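Side-chain contacts in aspartate-semialdehyde dehydrogenase (Cryptococcus neoformans var. neoformans JEC21, PDB 5CEF), which catalyses the NADPH-dependent reductive dephosphorylation of 4-phospho-L-aspartate to L-aspartate semialdehyde, an early step on the way to methionine and threonine: residues Gly21-Phe24 and Ile25-Ala29; Asp64-Arg67 and His68-Val71; Val345-Ala349 and Ala350-Ile354. All blocks are in the same frame, centred on the assembly; numbering follows the deposited sequence.

Contact 1 of 3, residues Gly21-Phe24 and Ile25-Ala29; sequences GQRF and IELLA
I25 turns back upon G21 in the first of four successive backbone bonds from residue i+4 to residue i, which make this stretch a worked example of helical pairing. Its N donates to G21 O over 2.9 Å, and its CG1 lies against the same oxygen at 3.4 Å. E26 comes next, its backbone N bonded to Q22 O, while its side chain deals with R23 one place further on. E26 OE1 receives R23 NH1 at 2.6 Å in a salt bridge whose hydrogen bond is weak, the N-H...OE1 angle being only 123°. The carboxylate is met at the edge of the guanidinium, and the two planes stand almost perpendicular, 86° apart. R23 can be there because its CG lies anti to the backbone N and the chain then bends at chi2 (79°), which brings the charged group forward along the helix. L27 covers one face of that group: its CD2 sits 3.8 Å from R23 NH2, off centre toward the rim, while L27 N bonds to R23 O. L28 closes the series. Its N reaches F24 O at 2.8 Å, and its CD1 packs on F24 CB at 4.1 Å. The F24 ring itself meets F88 and reaches A350 and S353 on helix 349-362. Residues 21-29 lie on helix 19-29, the connection between strands 9-14 and 34-40 in the Rossmann beta-alpha-beta unit, just beyond T17-V20, which probably bind NADP(+). One arginine is thus paired at its edge by charge and covered on a face by a methyl, an arrangement that would limit how freely the guanidinium can swing.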
# COMPACT_ATOMS: atom_id res chain seq x y z
N GLY A 21 8.52 -20.61 -15.79
CA GLY A 21 8.49 -22.05 -16.02
C GLY A 21 7.32 -22.73 -15.34
O GLY A 21 6.65 -23.58 -15.93
N GLN A 22 7.05 -22.31 -14.12
CA GLN A 22 5.93 -22.82 -13.36
C GLN A 22 4.60 -22.54 -14.04
O GLN A 22 3.69 -23.40 -14.07
CB GLN A 22 5.92 -22.19 -11.95
CG GLN A 22 7.09 -22.64 -11.08
CD GLN A 22 7.01 -22.07 -9.68
OE1 GLN A 22 5.93 -21.73 -9.19
NE2 GLN A 22 8.17 -21.93 -9.04
N ARG A 23 4.48 -21.33 -14.59
CA ARG A 23 3.26 -20.97 -15.26
C ARG A 23 3.11 -21.78 -16.55
O ARG A 23 2.02 -22.28 -16.85
CB ARG A 23 3.21 -19.47 -15.53
CG ARG A 23 1.85 -19.02 -16.02
CD ARG A 23 0.83 -18.86 -14.91
NE ARG A 23 -0.42 -18.33 -15.48
CZ ARG A 23 -1.61 -18.93 -15.43
NH1 ARG A 23 -1.78 -20.10 -14.79
NH2 ARG A 23 -2.66 -18.35 -15.99
N PHE A 24 4.20 -21.92 -17.30
CA PHE A 24 4.19 -22.77 -18.48
C PHE A 24 3.64 -24.16 -18.11
O PHE A 24 2.78 -24.72 -18.80
CB PHE A 24 5.58 -22.96 -19.08
CG PHE A 24 5.96 -21.94 -20.13
CD1 PHE A 24 5.21 -21.77 -21.27
CD2 PHE A 24 7.12 -21.19 -19.99
CE1 PHE A 24 5.58 -20.87 -22.25
CE2 PHE A 24 7.49 -20.28 -20.95
CZ PHE A 24 6.72 -20.13 -22.09
N ILE A 25 4.14 -24.69 -17.00
CA ILE A 25 3.76 -26.01 -16.57
C ILE A 25 2.27 -26.07 -16.20
O ILE A 25 1.56 -26.99 -16.61
CB ILE A 25 4.69 -26.49 -15.45
CG1 ILE A 25 5.98 -26.95 -16.09
CG2 ILE A 25 4.06 -27.61 -14.62
CD1 ILE A 25 7.15 -27.02 -15.12
N GLU A 26 1.81 -25.12 -15.42
CA GLU A 26 0.40 -25.05 -15.09
C GLU A 26 -0.47 -25.05 -16.34
O GLU A 26 -1.44 -25.77 -16.43
CB GLU A 26 0.15 -23.78 -14.29
CG GLU A 26 -1.30 -23.56 -13.94
CD GLU A 26 -1.44 -22.74 -12.69
OE1 GLU A 26 -1.16 -21.51 -12.71
OE2 GLU A 26 -1.85 -23.31 -11.68
N LEU A 27 -0.12 -24.21 -17.32
CA LEU A 27 -0.96 -24.04 -18.48
C LEU A 27 -0.87 -25.23 -19.40
O LEU A 27 -1.86 -25.58 -20.04
CB LEU A 27 -0.61 -22.77 -19.27
CG LEU A 27 -0.93 -21.48 -18.53
CD1 LEU A 27 -0.37 -20.27 -19.28
CD2 LEU A 27 -2.43 -21.30 -18.31
N LEU A 28 0.30 -25.82 -19.52
CA LEU A 28 0.46 -26.90 -20.47
C LEU A 28 -0.15 -28.20 -19.93
O LEU A 28 -0.60 -29.05 -20.70
CB LEU A 28 1.92 -27.10 -20.85
CG LEU A 28 2.50 -25.93 -21.64
CD1 LEU A 28 4.03 -25.89 -21.56
CD2 LEU A 28 2.06 -25.96 -23.08
N ALA A 29 -0.18 -28.36 -18.61
CA ALA A 29 -0.86 -29.52 -18.03
C ALA A 29 -2.35 -29.49 -18.38
O ALA A 29 -2.93 -30.53 -18.67
CB ALA A 29 -0.70 -29.52 -16.53

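Contact 2 of 3, residues Asp64-Arg67 and His68-Val71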
# COMPACT_ATOMS: atom_id res chain seq x y z
N ASP A 64 -0.82 -33.05 -11.37
CA ASP A 64 -0.48 -34.46 -11.20
C ASP A 64 0.51 -34.90 -12.27
O ASP A 64 1.49 -35.57 -11.97
CB ASP A 64 -1.73 -35.35 -11.24
CG ASP A 64 -2.70 -35.06 -10.11
OD1 ASP A 64 -2.26 -34.72 -8.99
OD2 ASP A 64 -3.92 -35.17 -10.35
N ALA A 65 0.22 -34.54 -13.51
CA ALA A 65 1.03 -34.94 -14.64
C ALA A 65 2.53 -34.73 -14.44
O ALA A 65 3.33 -35.53 -14.96
CB ALA A 65 0.58 -34.21 -15.90
N VAL A 66 2.90 -33.73 -13.66
CA VAL A 66 4.31 -33.37 -13.48
C VAL A 66 4.93 -33.68 -12.14
O VAL A 66 6.15 -33.63 -12.02
CB VAL A 66 4.58 -31.88 -13.77
CG1 VAL A 66 4.07 -31.53 -15.15
CG2 VAL A 66 3.95 -30.97 -12.73
N ARG A 67 4.13 -33.97 -11.13
CA ARG A 67 4.67 -34.18 -9.77
C ARG A 67 5.92 -35.07 -9.81
O ARG A 67 6.99 -34.70 -9.25
CB ARG A 67 3.57 -34.78 -8.85
CG ARG A 67 4.01 -35.07 -7.43
CD ARG A 67 3.55 -34.02 -6.44
NE ARG A 67 2.11 -34.05 -6.20
CZ ARG A 67 1.43 -33.06 -5.62
NH1 ARG A 67 2.04 -31.94 -5.25
NH2 ARG A 67 0.12 -33.18 -5.43
N HIS A 68 5.80 -36.18 -10.53
CA HIS A 68 6.84 -37.20 -10.57
C HIS A 68 7.69 -37.19 -11.86
O HIS A 68 8.50 -38.08 -12.08
CB HIS A 68 6.19 -38.58 -10.35
CG HIS A 68 5.49 -38.70 -9.02
ND1 HIS A 68 6.09 -38.37 -7.82
CD2 HIS A 68 4.25 -39.14 -8.71
CE1 HIS A 68 5.24 -38.58 -6.83
NE2 HIS A 68 4.12 -39.05 -7.35
N MET A 69 7.56 -36.14 -12.68
CA MET A 69 8.47 -35.94 -13.82
C MET A 69 9.85 -35.52 -13.33
O MET A 69 9.99 -34.78 -12.32
CB MET A 69 7.98 -34.85 -14.78
CG MET A 69 6.93 -35.30 -15.77
SD MET A 69 6.47 -34.00 -16.93
CE MET A 69 7.70 -34.25 -18.19
N VAL A 70 10.85 -35.95 -14.05
CA VAL A 70 12.19 -35.64 -13.64
C VAL A 70 12.74 -34.49 -14.46
O VAL A 70 12.72 -34.54 -15.69
CB VAL A 70 13.06 -36.89 -13.81
CG1 VAL A 70 14.54 -36.59 -13.64
CG2 VAL A 70 12.59 -37.99 -12.85
N VAL A 71 13.38 -33.53 -13.79
CA VAL A 71 14.06 -32.44 -14.47
C VAL A 71 15.43 -32.87 -14.94
O VAL A 71 16.08 -33.71 -14.31
CB VAL A 71 14.13 -31.14 -13.65
CG1 VAL A 71 12.77 -30.79 -13.06
CG2 VAL A 71 15.18 -31.22 -12.57
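M69 folds back on V66 and A65 as the chain leaves the short helix 64-67. Its CB lies 3.5 Å from V66 O, the same oxygen that accepts M69 N at 3.0 Å. This N-H approaches from above the carbonyl plane, about 65° out of it, as the chain turns away from the helix. Beyond CB the side chain continues with CG placed beside the backbone N (chi1 -81°), and CG meets A65 O at 3.7 Å. SD then touches V66 CG1 at 3.9 Å, a sulfur-methyl contact, and the last bond turns at chi3 to carry CE away from the helix. A second pairing joins the consecutive residues R67 and H68: R67 CG stands over one face of the imidazole, 3.9 Å from its centroid and 14° off the normal, a CH-pi contact. H68 ND1 is hydrogen-bonded to Q49, which helps to fix the turn of the ring. In the fold this surface turn leads from helix 64-67 into strand 71-72, the edge strand, within this chain, of the Rossmann-type parallel sheet of the NAD-binding domain. V66 and M69 pack respectively on L36 and L39 of the adjacent strand 34-40, and R67 rests on A51 of helix 50-53.

Contact 3 of 3, residues Val345-Ala349 and Ala350-Ile354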
# COMPACT_ATOMS: atom_id res chain seq x y z
N VAL A 345 -1.39 -11.10 -15.68
CA VAL A 345 -1.52 -12.43 -15.14
C VAL A 345 -2.16 -13.32 -16.19
O VAL A 345 -1.62 -14.38 -16.53
CB VAL A 345 -2.34 -12.46 -13.80
CG1 VAL A 345 -2.70 -13.89 -13.39
CG2 VAL A 345 -1.56 -11.77 -12.68
N ARG A 346 -3.32 -12.92 -16.68
CA ARG A 346 -3.96 -13.69 -17.73
C ARG A 346 -3.10 -13.71 -19.02
O ARG A 346 -2.90 -14.78 -19.61
CB ARG A 346 -5.40 -13.21 -17.98
CG ARG A 346 -6.49 -14.08 -17.32
CD ARG A 346 -7.46 -14.61 -18.37
NE ARG A 346 -8.86 -14.35 -18.05
CZ ARG A 346 -9.55 -13.25 -18.36
NH1 ARG A 346 -8.98 -12.24 -19.00
NH2 ARG A 346 -10.83 -13.19 -18.02
N LEU A 347 -2.59 -12.54 -19.46
CA LEU A 347 -1.83 -12.49 -20.71
C LEU A 347 -0.36 -12.24 -20.43
O LEU A 347 0.21 -11.24 -20.84
CB LEU A 347 -2.43 -11.46 -21.66
CG LEU A 347 -1.85 -11.42 -23.07
CD1 LEU A 347 -1.73 -12.80 -23.68
CD2 LEU A 347 -2.68 -10.50 -23.96
N GLY A 348 0.21 -13.17 -19.67
CA GLY A 348 1.61 -13.12 -19.31
C GLY A 348 2.51 -13.79 -20.34
O GLY A 348 2.06 -14.17 -21.43
N ALA A 349 3.79 -13.92 -20.01
CA ALA A 349 4.79 -14.52 -20.93
C ALA A 349 4.42 -15.94 -21.38
O ALA A 349 4.56 -16.29 -22.55
CB ALA A 349 6.18 -14.52 -20.27
N ALA A 350 4.02 -16.77 -20.44
CA ALA A 350 3.76 -18.13 -20.76
C ALA A 350 2.54 -18.17 -21.70
O ALA A 350 2.60 -18.82 -22.76
CB ALA A 350 3.52 -18.95 -19.49
N THR A 351 1.45 -17.46 -21.35
CA THR A 351 0.25 -17.47 -22.20
C THR A 351 0.58 -16.98 -23.61
O THR A 351 0.12 -17.56 -24.60
CB THR A 351 -0.92 -16.68 -21.59
OG1 THR A 351 -1.39 -17.35 -20.43
CG2 THR A 351 -2.06 -16.58 -22.55
N SER A 352 1.39 -15.93 -23.72
CA SER A 352 1.66 -15.39 -25.04
C SER A 352 2.43 -16.37 -25.85
O SER A 352 2.15 -16.57 -27.02
CB SER A 352 2.45 -14.09 -24.95
OG SER A 352 1.64 -13.07 -24.44
N SER A 353 3.42 -16.98 -25.24
CA SER A 353 4.25 -17.95 -25.95
C SER A 353 3.42 -19.14 -26.43
O SER A 353 3.61 -19.63 -27.54
CB SER A 353 5.42 -18.42 -25.08
OG SER A 353 6.55 -17.63 -25.36
N ILE A 354 2.50 -19.59 -25.60
CA ILE A 354 1.67 -20.73 -25.95
C ILE A 354 0.76 -20.42 -27.11
O ILE A 354 0.67 -21.20 -28.06
CB ILE A 354 0.85 -21.16 -24.73
CG1 ILE A 354 1.75 -21.92 -23.74
CG2 ILE A 354 -0.31 -22.03 -25.17
CD1 ILE A 354 1.19 -21.98 -22.35
O HOH W 1 -0.70 -16.33 -18.05
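G348 O is the acceptor on which S352 closes the first turn of helix 349-362: S352 N donates to it at 3.0 Å, and S352 OG lies 3.2 Å away in a weaker contact whose proton is not settled. G348 is the N-cap residue, and the next link repeats the pattern, S353 N bonding to A349 O at 3.0 Å. The serine hydroxyl owes its place to chi1 of -70°, which sets OG beside the backbone N and so back toward the preceding turn. L347 approaches the same hydroxyl from the loop side, with CD1 at 3.5 Å from S352 OG. That methyl also meets T351 CG2 at 4.0 Å, the two side chains crossing at about a right angle. The loop therefore lies on the helix start through a leucine branch and a threonine methyl as well as through backbone bonds. Further partners tie this corner into the fold: R346 reaches the carbonyls of L317 and A321, and S353 OG bonds to N113. G348 lies close to C158, the predicted acyl-thioester nucleophile, and N344, a probable NADP(+) ligand, directly precedes V345, so this helix start borders the predicted active site. A water completes the junction, donating to V345 O at 2.6 Å and holding T351 OG1 at 2.7 Å.

Contact 1 is buried and contact 3 partly so; the two abut, L27 lying against T351 and I354, so helix 19-29 of the Rossmann unit is packed on helix 349-362. Contact 2 is a surface turn that joins the same nucleotide-binding region from the other direction, I25 CG2 meeting V66 CG2 at 3.9 Å. It does not touch contact 3. Their chemistry follows these places: the mid-helix stretch 21-29 combines regular backbone bonds with a salt bridge, the helix exit 64-71 has one backbone bond across it, a sulfur-methyl contact and a CH-pi pair, and the helix entry 345-354 uses the carbonyl of the N-cap residue, hydroxyls and a bridging water.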